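Local coordinates for protein nudix hydrolase DR_0079 (Deinococcus radiodurans, PDB 2O5F) that hydrolyses nucleoside di- and triphosphates to monophosphates in a magnesium-dependent reaction, with a marked preference for CDP and CTP, at residues A[7-12]-A[22-27]; A[48-53]-A[62-67]; A[99-104]-A[117-122]. All blocks are in the same frame, centred on the assembly; numbering follows the deposited sequence.

Contact 1: residues A[7-12]-A[22-27]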
loop_
_atom_site.group_PDB
_atom_site.type_symbol
_atom_site.label_atom_id
_atom_site.label_comp_id
_atom_site.label_asym_id
_atom_site.label_seq_id
_atom_site.Cartn_x
_atom_site.Cartn_y
_atom_site.Cartn_z
ATOM N N GLU A 7 9.534 -14.689 3.116
ATOM C CA GLU A 7 10.355 -14.513 1.885
ATOM C C GLU A 7 9.761 -15.231 0.669
ATOM O O GLU A 7 10.262 -15.088 -0.448
ATOM C CB GLU A 7 11.783 -15.004 2.134
ATOM C CG GLU A 7 11.878 -16.401 2.728
ATOM C CD GLU A 7 13.314 -16.865 2.886
ATOM O OE1 GLU A 7 13.533 -17.927 3.508
ATOM O OE2 GLU A 7 14.225 -16.170 2.381
ATOM N N ARG A 8 8.701 -16.005 0.886
ATOM C CA ARG A 8 8.045 -16.721 -0.203
ATOM C C ARG A 8 6.709 -16.060 -0.531
ATOM O O ARG A 8 5.950 -15.699 0.367
ATOM C CB ARG A 8 7.822 -18.184 0.180
ATOM C CG ARG A 8 7.408 -19.066 -0.981
ATOM C CD ARG A 8 7.696 -20.528 -0.673
ATOM N NE ARG A 8 9.113 -20.732 -0.383
ATOM C CZ ARG A 8 9.660 -21.914 -0.118
ATOM N NH1 ARG A 8 8.905 -23.008 -0.109
ATOM N NH2 ARG A 8 10.961 -22.006 0.142
ATOM N N LEU A 9 6.426 -15.909 -1.822
ATOM C CA LEU A 9 5.192 -15.277 -2.273
ATOM C C LEU A 9 4.368 -16.224 -3.134
ATOM O O LEU A 9 4.908 -17.140 -3.765
ATOM C CB LEU A 9 5.518 -14.025 -3.093
ATOM C CG LEU A 9 6.528 -13.051 -2.482
ATOM C CD1 LEU A 9 6.819 -11.922 -3.456
ATOM C CD2 LEU A 9 5.985 -12.525 -1.174
ATOM N N ASP A 10 3.059 -16.005 -3.157
ATOM C CA ASP A 10 2.167 -16.820 -3.979
ATOM C C ASP A 10 2.177 -16.246 -5.398
ATOM O O ASP A 10 2.236 -15.033 -5.578
ATOM C CB ASP A 10 0.731 -16.774 -3.430
ATOM C CG ASP A 10 0.486 -17.783 -2.321
ATOM O OD1 ASP A 10 -0.442 -17.555 -1.509
ATOM O OD2 ASP A 10 1.203 -18.810 -2.269
ATOM N N LEU A 11 2.149 -17.123 -6.397
ATOM C CA LEU A 11 2.098 -16.703 -7.791
ATOM C C LEU A 11 0.619 -16.755 -8.171
ATOM O O LEU A 11 -0.081 -17.703 -7.813
ATOM C CB LEU A 11 2.896 -17.658 -8.690
ATOM C CG LEU A 11 4.423 -17.584 -8.658
ATOM C CD1 LEU A 11 5.012 -18.790 -9.389
ATOM C CD2 LEU A 11 4.892 -16.276 -9.301
ATOM N N VAL A 12 0.141 -15.741 -8.884
ATOM C CA VAL A 12 -1.262 -15.699 -9.281
ATOM C C VAL A 12 -1.415 -15.440 -10.772
ATOM O O VAL A 12 -0.527 -14.860 -11.405
ATOM C CB VAL A 12 -2.034 -14.600 -8.488
ATOM C CG1 VAL A 12 -1.989 -14.900 -7.005
ATOM C CG2 VAL A 12 -1.435 -13.227 -8.774
ATOM N N ILE A 22 6.889 -18.383 -5.322
ATOM C CA ILE A 22 8.182 -17.892 -5.760
ATOM C C ILE A 22 8.857 -17.126 -4.627
ATOM O O ILE A 22 8.190 -16.513 -3.791
ATOM C CB ILE A 22 8.032 -16.973 -6.998
ATOM C CG1 ILE A 22 9.413 -16.585 -7.538
ATOM C CG2 ILE A 22 7.249 -15.712 -6.630
ATOM C CD1 ILE A 22 9.351 -15.802 -8.823
ATOM N N LEU A 23 10.183 -17.193 -4.591
ATOM C CA LEU A 23 10.941 -16.484 -3.579
ATOM C C LEU A 23 10.976 -15.007 -3.942
ATOM O O LEU A 23 11.151 -14.639 -5.105
ATOM C CB LEU A 23 12.366 -17.031 -3.491
ATOM C CG LEU A 23 12.516 -18.431 -2.897
ATOM C CD1 LEU A 23 13.951 -18.907 -3.067
ATOM C CD2 LEU A 23 12.128 -18.407 -1.423
ATOM N N ARG A 24 10.789 -14.171 -2.929
ATOM C CA ARG A 24 10.790 -12.719 -3.082
ATOM C C ARG A 24 12.055 -12.198 -3.776
ATOM O O ARG A 24 12.006 -11.211 -4.517
ATOM C CB ARG A 24 10.666 -12.079 -1.697
ATOM C CG ARG A 24 10.939 -10.587 -1.651
ATOM C CD ARG A 24 9.811 -9.789 -2.262
ATOM N NE ARG A 24 10.068 -8.354 -2.208
ATOM C CZ ARG A 24 10.957 -7.722 -2.969
ATOM N NH1 ARG A 24 11.682 -8.398 -3.853
ATOM N NH2 ARG A 24 11.118 -6.409 -2.850
ATOM N N THR A 25 13.180 -12.865 -3.535
ATOM C CA THR A 25 14.450 -12.450 -4.125
ATOM C C THR A 25 14.809 -13.174 -5.419
ATOM O O THR A 25 15.910 -12.999 -5.949
ATOM C CB THR A 25 15.607 -12.638 -3.124
ATOM O OG1 THR A 25 15.658 -14.005 -2.699
ATOM C CG2 THR A 25 15.414 -11.736 -1.912
ATOM N N ASP A 26 13.878 -13.973 -5.930
ATOM C CA ASP A 26 14.111 -14.719 -7.160
ATOM C C ASP A 26 14.218 -13.760 -8.343
ATOM O O ASP A 26 13.346 -12.920 -8.560
ATOM C CB ASP A 26 12.963 -15.713 -7.399
ATOM C CG ASP A 26 13.298 -16.755 -8.458
ATOM O OD1 ASP A 26 13.652 -16.371 -9.592
ATOM O OD2 ASP A 26 13.206 -17.963 -8.154
ATOM N N PRO A 27 15.302 -13.869 -9.126
ATOM C CA PRO A 27 15.509 -13.005 -10.291
ATOM C C PRO A 27 14.408 -13.110 -11.349
ATOM O O PRO A 27 14.254 -12.215 -12.179
ATOM C CB PRO A 27 16.870 -13.463 -10.820
ATOM C CG PRO A 27 16.913 -14.907 -10.413
ATOM C CD PRO A 27 16.397 -14.844 -9.004
HETATM O O HOH W 1 13.330 -14.399 -0.584
#

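Contact 2: residues A[48-53]-A[62-67]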
loop_
_atom_site.group_PDB
_atom_site.type_symbol
_atom_site.label_atom_id
_atom_site.label_comp_id
_atom_site.label_asym_id
_atom_site.label_seq_id
_atom_site.Cartn_x
_atom_site.Cartn_y
_atom_site.Cartn_z
ATOM N N LEU A 48 -4.578 12.452 3.930
ATOM C CA LEU A 48 -4.014 11.111 4.012
ATOM C C LEU A 48 -2.641 11.223 4.680
ATOM O O LEU A 48 -1.893 12.159 4.398
ATOM C CB LEU A 48 -3.861 10.526 2.602
ATOM C CG LEU A 48 -5.083 10.566 1.674
ATOM C CD1 LEU A 48 -4.687 10.025 0.302
ATOM C CD2 LEU A 48 -6.232 9.739 2.258
ATOM N N TRP A 49 -2.300 10.296 5.572
ATOM C CA TRP A 49 -0.988 10.380 6.210
ATOM C C TRP A 49 -0.000 9.724 5.262
ATOM O O TRP A 49 -0.020 8.509 5.058
ATOM C CB TRP A 49 -0.961 9.667 7.558
ATOM C CG TRP A 49 0.292 9.970 8.345
ATOM C CD1 TRP A 49 0.582 11.121 9.019
ATOM C CD2 TRP A 49 1.436 9.115 8.502
ATOM N NE1 TRP A 49 1.838 11.036 9.590
ATOM C CE2 TRP A 49 2.383 9.817 9.283
ATOM C CE3 TRP A 49 1.751 7.823 8.055
ATOM C CZ2 TRP A 49 3.625 9.276 9.625
ATOM C CZ3 TRP A 49 2.995 7.278 8.401
ATOM C CH2 TRP A 49 3.912 8.011 9.178
ATOM N N ILE A 50 0.873 10.539 4.689
ATOM C CA ILE A 50 1.833 10.045 3.712
ATOM C C ILE A 50 3.245 9.987 4.266
ATOM O O ILE A 50 3.856 11.023 4.548
ATOM C CB ILE A 50 1.812 10.943 2.450
ATOM C CG1 ILE A 50 0.390 10.974 1.862
ATOM C CG2 ILE A 50 2.795 10.410 1.419
ATOM C CD1 ILE A 50 -0.147 9.591 1.473
ATOM N N PRO A 51 3.785 8.770 4.426
ATOM C CA PRO A 51 5.141 8.667 4.958
ATOM C C PRO A 51 6.188 8.861 3.877
ATOM O O PRO A 51 5.876 8.909 2.687
ATOM C CB PRO A 51 5.179 7.263 5.538
ATOM C CG PRO A 51 4.301 6.486 4.607
ATOM C CD PRO A 51 3.140 7.445 4.340
ATOM N N ARG A 52 7.430 8.975 4.320
ATOM C CA ARG A 52 8.567 9.134 3.435
ATOM C C ARG A 52 9.357 7.846 3.619
ATOM O O ARG A 52 9.920 7.606 4.690
ATOM C CB ARG A 52 9.391 10.344 3.858
ATOM C CG ARG A 52 10.169 10.961 2.730
ATOM C CD ARG A 52 10.865 12.226 3.184
ATOM N NE ARG A 52 10.815 13.240 2.140
ATOM C CZ ARG A 52 9.691 13.787 1.693
ATOM N NH1 ARG A 52 8.524 13.421 2.204
ATOM N NH2 ARG A 52 9.736 14.694 0.729
ATOM N N ARG A 53 9.339 7.017 2.577
ATOM C CA ARG A 53 10.013 5.719 2.533
ATOM C C ARG A 53 10.788 5.587 1.220
ATOM O O ARG A 53 10.467 4.657 0.446
ATOM C CB ARG A 53 8.985 4.588 2.586
ATOM C CG ARG A 53 8.125 4.559 3.826
ATOM C CD ARG A 53 6.952 3.616 3.639
ATOM N NE ARG A 53 6.214 3.424 4.884
ATOM C CZ ARG A 53 4.999 2.892 4.961
ATOM N NH1 ARG A 53 4.376 2.497 3.860
ATOM N NH2 ARG A 53 4.409 2.755 6.140
ATOM N N ASN A 62 13.360 8.377 1.476
ATOM C CA ASN A 62 13.091 9.755 1.113
ATOM C C ASN A 62 11.999 9.919 0.053
ATOM O O ASN A 62 11.736 11.028 -0.397
ATOM C CB ASN A 62 14.397 10.440 0.688
ATOM C CG ASN A 62 15.383 10.580 1.846
ATOM O OD1 ASN A 62 15.840 9.587 2.415
ATOM N ND2 ASN A 62 15.699 11.818 2.209
ATOM N N ALA A 63 11.347 8.819 -0.323
ATOM C CA ALA A 63 10.270 8.869 -1.309
ATOM C C ALA A 63 8.894 8.764 -0.653
ATOM O O ALA A 63 8.713 8.025 0.316
ATOM C CB ALA A 63 10.435 7.748 -2.330
ATOM N N LEU A 64 7.932 9.518 -1.182
ATOM C CA LEU A 64 6.556 9.495 -0.685
ATOM C C LEU A 64 5.980 8.114 -0.992
ATOM O O LEU A 64 6.302 7.522 -2.019
ATOM C CB LEU A 64 5.727 10.555 -1.408
ATOM C CG LEU A 64 6.174 12.003 -1.207
ATOM C CD1 LEU A 64 5.581 12.894 -2.289
ATOM C CD2 LEU A 64 5.757 12.459 0.181
ATOM N N ASP A 65 5.110 7.611 -0.123
ATOM C CA ASP A 65 4.525 6.293 -0.346
ATOM C C ASP A 65 3.142 6.191 0.286
ATOM O O ASP A 65 2.671 7.138 0.910
ATOM C CB ASP A 65 5.452 5.233 0.255
ATOM C CG ASP A 65 5.123 3.821 -0.209
ATOM O OD1 ASP A 65 4.345 3.663 -1.173
ATOM O OD2 ASP A 65 5.664 2.873 0.394
ATOM N N VAL A 66 2.487 5.046 0.111
ATOM C CA VAL A 66 1.177 4.836 0.721
ATOM C C VAL A 66 1.423 4.750 2.227
ATOM O O VAL A 66 2.550 4.496 2.672
ATOM C CB VAL A 66 0.516 3.496 0.263
ATOM C CG1 VAL A 66 0.112 3.572 -1.201
ATOM C CG2 VAL A 66 1.493 2.336 0.479
ATOM N N SER A 67 0.368 4.946 3.012
ATOM C CA SER A 67 0.475 4.880 4.470
ATOM C C SER A 67 1.005 3.524 4.935
ATOM O O SER A 67 1.877 3.451 5.805
ATOM C CB SER A 67 -0.896 5.116 5.108
ATOM O OG SER A 67 -1.486 6.328 4.633
#

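Contact 3: residues A[99-104]-A[117-122]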
loop_
_atom_site.group_PDB
_atom_site.type_symbol
_atom_site.label_atom_id
_atom_site.label_comp_id
_atom_site.label_asym_id
_atom_site.label_seq_id
_atom_site.Cartn_x
_atom_site.Cartn_y
_atom_site.Cartn_z
ATOM N N TRP A 99 -11.792 0.475 9.481
ATOM C CA TRP A 99 -11.185 0.306 8.160
ATOM C C TRP A 99 -12.108 -0.465 7.230
ATOM O O TRP A 99 -13.071 -1.096 7.663
ATOM C CB TRP A 99 -9.849 -0.445 8.240
ATOM C CG TRP A 99 -9.960 -1.860 8.731
ATOM C CD1 TRP A 99 -9.941 -2.274 10.028
ATOM C CD2 TRP A 99 -10.101 -3.052 7.932
ATOM N NE1 TRP A 99 -10.053 -3.637 10.090
ATOM C CE2 TRP A 99 -10.151 -4.142 8.821
ATOM C CE3 TRP A 99 -10.184 -3.295 6.553
ATOM C CZ2 TRP A 99 -10.285 -5.468 8.385
ATOM C CZ3 TRP A 99 -10.316 -4.616 6.114
ATOM C CH2 TRP A 99 -10.364 -5.686 7.035
ATOM N N ARG A 100 -11.811 -0.418 5.941
ATOM C CA ARG A 100 -12.627 -1.133 4.980
ATOM C C ARG A 100 -11.920 -1.231 3.646
ATOM O O ARG A 100 -11.030 -0.433 3.340
ATOM C CB ARG A 100 -13.966 -0.415 4.777
ATOM C CG ARG A 100 -13.851 0.898 4.025
ATOM C CD ARG A 100 -15.217 1.397 3.582
ATOM N NE ARG A 100 -15.120 2.544 2.684
ATOM C CZ ARG A 100 -14.675 3.743 3.043
ATOM N NH1 ARG A 100 -14.284 3.962 4.292
ATOM N NH2 ARG A 100 -14.620 4.724 2.152
ATOM N N PRO A 101 -12.288 -2.237 2.843
ATOM C CA PRO A 101 -11.674 -2.403 1.530
ATOM C C PRO A 101 -12.094 -1.198 0.697
ATOM O O PRO A 101 -13.281 -0.880 0.609
ATOM C CB PRO A 101 -12.301 -3.695 1.021
ATOM C CG PRO A 101 -12.522 -4.472 2.278
ATOM C CD PRO A 101 -13.091 -3.420 3.200
ATOM N N LEU A 102 -11.127 -0.517 0.102
ATOM C CA LEU A 102 -11.444 0.647 -0.706
ATOM C C LEU A 102 -11.634 0.221 -2.160
ATOM O O LEU A 102 -12.571 0.655 -2.835
ATOM C CB LEU A 102 -10.319 1.676 -0.589
ATOM C CG LEU A 102 -10.627 3.128 -0.962
ATOM C CD1 LEU A 102 -11.743 3.668 -0.070
ATOM C CD2 LEU A 102 -9.367 3.967 -0.799
ATOM N N ALA A 103 -10.748 -0.645 -2.634
ATOM C CA ALA A 103 -10.816 -1.126 -4.002
ATOM C C ALA A 103 -9.859 -2.282 -4.225
ATOM O O ALA A 103 -9.003 -2.566 -3.390
ATOM C CB ALA A 103 -10.487 0.008 -4.972
ATOM N N SER A 104 -10.019 -2.940 -5.367
ATOM C CA SER A 104 -9.173 -4.059 -5.769
ATOM C C SER A 104 -8.751 -3.787 -7.210
ATOM O O SER A 104 -9.560 -3.330 -8.016
ATOM C CB SER A 104 -9.960 -5.372 -5.691
ATOM O OG SER A 104 -10.285 -5.693 -4.347
ATOM N N CYS A 117 -5.303 -5.239 -3.084
ATOM C CA CYS A 117 -6.495 -4.789 -2.420
ATOM C C CYS A 117 -5.986 -3.528 -1.740
ATOM O O CYS A 117 -4.902 -3.529 -1.139
ATOM C CB CYS A 117 -6.982 -5.779 -1.369
ATOM S SG CYS A 117 -8.548 -5.264 -0.639
ATOM N N VAL A 118 -6.757 -2.455 -1.870
ATOM C CA VAL A 118 -6.421 -1.173 -1.270
ATOM C C VAL A 118 -7.447 -0.957 -0.164
ATOM O O VAL A 118 -8.644 -1.154 -0.370
ATOM C CB VAL A 118 -6.523 -0.020 -2.297
ATOM C CG1 VAL A 118 -5.950 1.266 -1.708
ATOM C CG2 VAL A 118 -5.787 -0.396 -3.575
ATOM N N TYR A 119 -6.966 -0.574 1.010
ATOM C CA TYR A 119 -7.826 -0.350 2.165
ATOM C C TYR A 119 -7.765 1.093 2.618
ATOM O O TYR A 119 -6.845 1.828 2.264
ATOM C CB TYR A 119 -7.359 -1.217 3.330
ATOM C CG TYR A 119 -7.360 -2.689 3.044
ATOM C CD1 TYR A 119 -8.531 -3.442 3.170
ATOM C CD2 TYR A 119 -6.190 -3.341 2.647
ATOM C CE1 TYR A 119 -8.532 -4.804 2.912
ATOM C CE2 TYR A 119 -6.186 -4.703 2.387
ATOM C CZ TYR A 119 -7.356 -5.426 2.522
ATOM O OH TYR A 119 -7.347 -6.781 2.272
ATOM N N GLU A 120 -8.749 1.497 3.409
ATOM C CA GLU A 120 -8.745 2.839 3.963
ATOM C C GLU A 120 -8.892 2.679 5.474
ATOM O O GLU A 120 -9.825 2.030 5.948
ATOM C CB GLU A 120 -9.894 3.686 3.410
ATOM C CG GLU A 120 -9.924 5.088 4.003
ATOM C CD GLU A 120 -11.018 5.959 3.420
ATOM O OE1 GLU A 120 -12.207 5.673 3.684
ATOM O OE2 GLU A 120 -10.682 6.918 2.690
ATOM N N LEU A 121 -7.946 3.244 6.215
ATOM C CA LEU A 121 -7.945 3.193 7.673
ATOM C C LEU A 121 -8.382 4.582 8.134
ATOM O O LEU A 121 -7.933 5.587 7.582
ATOM C CB LEU A 121 -6.528 2.892 8.180
ATOM C CG LEU A 121 -6.320 2.209 9.537
ATOM C CD1 LEU A 121 -6.820 0.772 9.450
ATOM C CD2 LEU A 121 -4.830 2.215 9.904
ATOM N N ARG A 122 -9.265 4.647 9.128
ATOM C CA ARG A 122 -9.739 5.936 9.632
ATOM C C ARG A 122 -9.163 6.269 11.009
ATOM O O ARG A 122 -9.326 5.503 11.960
ATOM C CB ARG A 122 -11.274 5.950 9.717
ATOM C CG ARG A 122 -12.010 5.644 8.419
ATOM C CD ARG A 122 -11.495 6.502 7.273
ATOM N NE ARG A 122 -11.465 7.917 7.628
ATOM C CZ ARG A 122 -12.541 8.689 7.726
ATOM N NH1 ARG A 122 -13.745 8.184 7.488
ATOM N NH2 ARG A 122 -12.412 9.961 8.072
#

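Contact 1: residues A[7-12]-A[22-27]
Ile22 sends CG1 away from its backbone N (chi1 -174°), which places the CG2 methyl between N and the carbonyl carbon, and there it meets Leu11, whose CG is anti to its own carbonyl carbon (chi1 -75°). The two side chains run nearly perpendicular, with Leu11 CD2 3.6 Å from Ile22 CG2. On the same side of the hairpin Leu9 and Arg24 extend together in one direction; the arginine bends at chi2, and Arg24 CD lies 3.9 Å from Leu9 CD1. The other side carries Arg8 and Leu23, the non-hydrogen-bonded pair: Leu23 CD2 approaches the edge of the Arg8 guanidinium, 3.9 Å from NE. Backbone bonds tie Leu9 and Ile22 in both directions, N of Leu9 being 2.7 Å from O of Ile22. Arg24 N reaches Glu7 O at 2.7 Å with an almost straight N-H...O angle of 174°. A water donates to that same Glu7 O, a second grip on it, and also bonds Thr25 OG1. Leu23 to Asp26 form a type I turn, closed by Asp26 N on Leu23 O. This is the open end of a two-stranded antiparallel beta hairpin, strands 8-12 and 18-23, at the protein surface.

Contact 2: residues A[48-53]-A[62-67]
Arg53 runs back along segment 62-67, starting at Ala63. Arg53 CB lies 4.1 Å from Ala63 O, the carbonyl that also accepts the Arg53 backbone N-H at 2.6 Å. With CG anti to the carbonyl carbon (chi1 -61°) and the chain extended from there to NE, Arg53 CD passes 3.6 Å from Asp65 OD2. The guanidinium then lies with one face over Pro51 CG, which sits above its centre, while Asp65 OD2 is at its edge and in its plane. Arg53 NH1 and Asp65 OD2 form a long salt bridge, 3.7 Å, the two flat groups turned 77° apart. At the tip NH2 makes a short but poorly aligned, weak bond to Ser67 O, and NH1 comes near Val66 O.

The backbones meet in a single bridge, Arg52 with Leu64, beside which Asp65 N donates to Pro51 O. Ser67 OG donates to Trp49 O at 2.7 Å, from a direction tilted 21° out of the carbonyl plane, and the same hydroxyl is hydrogen-bonded to Leu41 N of strand 35-42. Ile50 CG2 packs 3.8 Å from Leu64 CD2, and helix 142-151 covers both side chains.

The stronger partner of Asp65 is Lys156, which shares OD2 with Arg53. Glu89, inferred to bind magnesium, forms a further long, weak ion pair with Arg53 NH2. The carbonyl of Ser67, with Asp65 and Glu89 at longer range, would favour the positive charge of Arg53, while Pro51 CG packs against one guanidinium face and probably limits its movement beside the inferred metal site.

Contact 3: residues A[99-104]-A[117-122]
Aromatic and apolar contacts gather on the side carrying Trp99, Tyr119 and Leu121. Trp99 and Tyr119 extend alongside each other in a common direction, with CZ3 of Trp99 3.6 Å from CD1 of Tyr119 and the ring planes 79° apart. Trp99 holds CG between its backbone N and carbonyl carbon (chi1 64°), turning the indole toward Tyr119 while its CB rests 3.5 Å from Leu121 CD1. Pro101 CG adds a looser touch at Tyr119 CE1. Across the sheet, Leu102 CD1 meets Glu120 CB at 3.9 Å.

The charged contact lies on that second side. Arg100 and Glu120 run alongside each other, and Arg100 NH1 forms a salt bridge to Glu120 OE1 at 2.8 Å; its hydrogen-bond geometry is weak, with guanidinium and carboxylate planes 71° apart. Arg42 also pairs with OE1, whereas Tyr167 bonds OE2, so both carboxylate oxygens are held.

Backbone bonds link Arg100 and Glu120 in both directions. Further along, Val118 O takes two donors, Leu102 N at 2.6 Å and Ala103 N at 3.1 Å: a classic beta bulge, which shifts the register by one residue. Val118 N returns a bond to Ala103 O.

Strand 98-105 is one of the two edge strands of the four-stranded mixed sheet, and 115-122 lies between it and strand 35-42. Phe82 of helix 78-90 stacks on Tyr119 and meets Trp99 edge-to-face, while helix 159-166 covers Leu102 and Val118 on the other side.

How the contacts relate
Contact 2 is buried, contact 3 is partly so, and contact 1 lies at the surface, its centre about 18 Å from that of the chain. Contacts 1 and 3 each join the strands of an antiparallel hairpin, one a separate two-stranded sheet, the other the edge of the mixed four-stranded sheet. Contact 2 instead ties strand 48-52 to a loop. Its chemistry is an arginine among carbonyls and carboxylates; contact 3 combines aromatic rings with one salt bridge, and contact 1 relies on backbone bonds and aliphatic touches. Contacts 2 and 3 come within about 5 Å at their nearest atoms, and helix 159-166 packs against both.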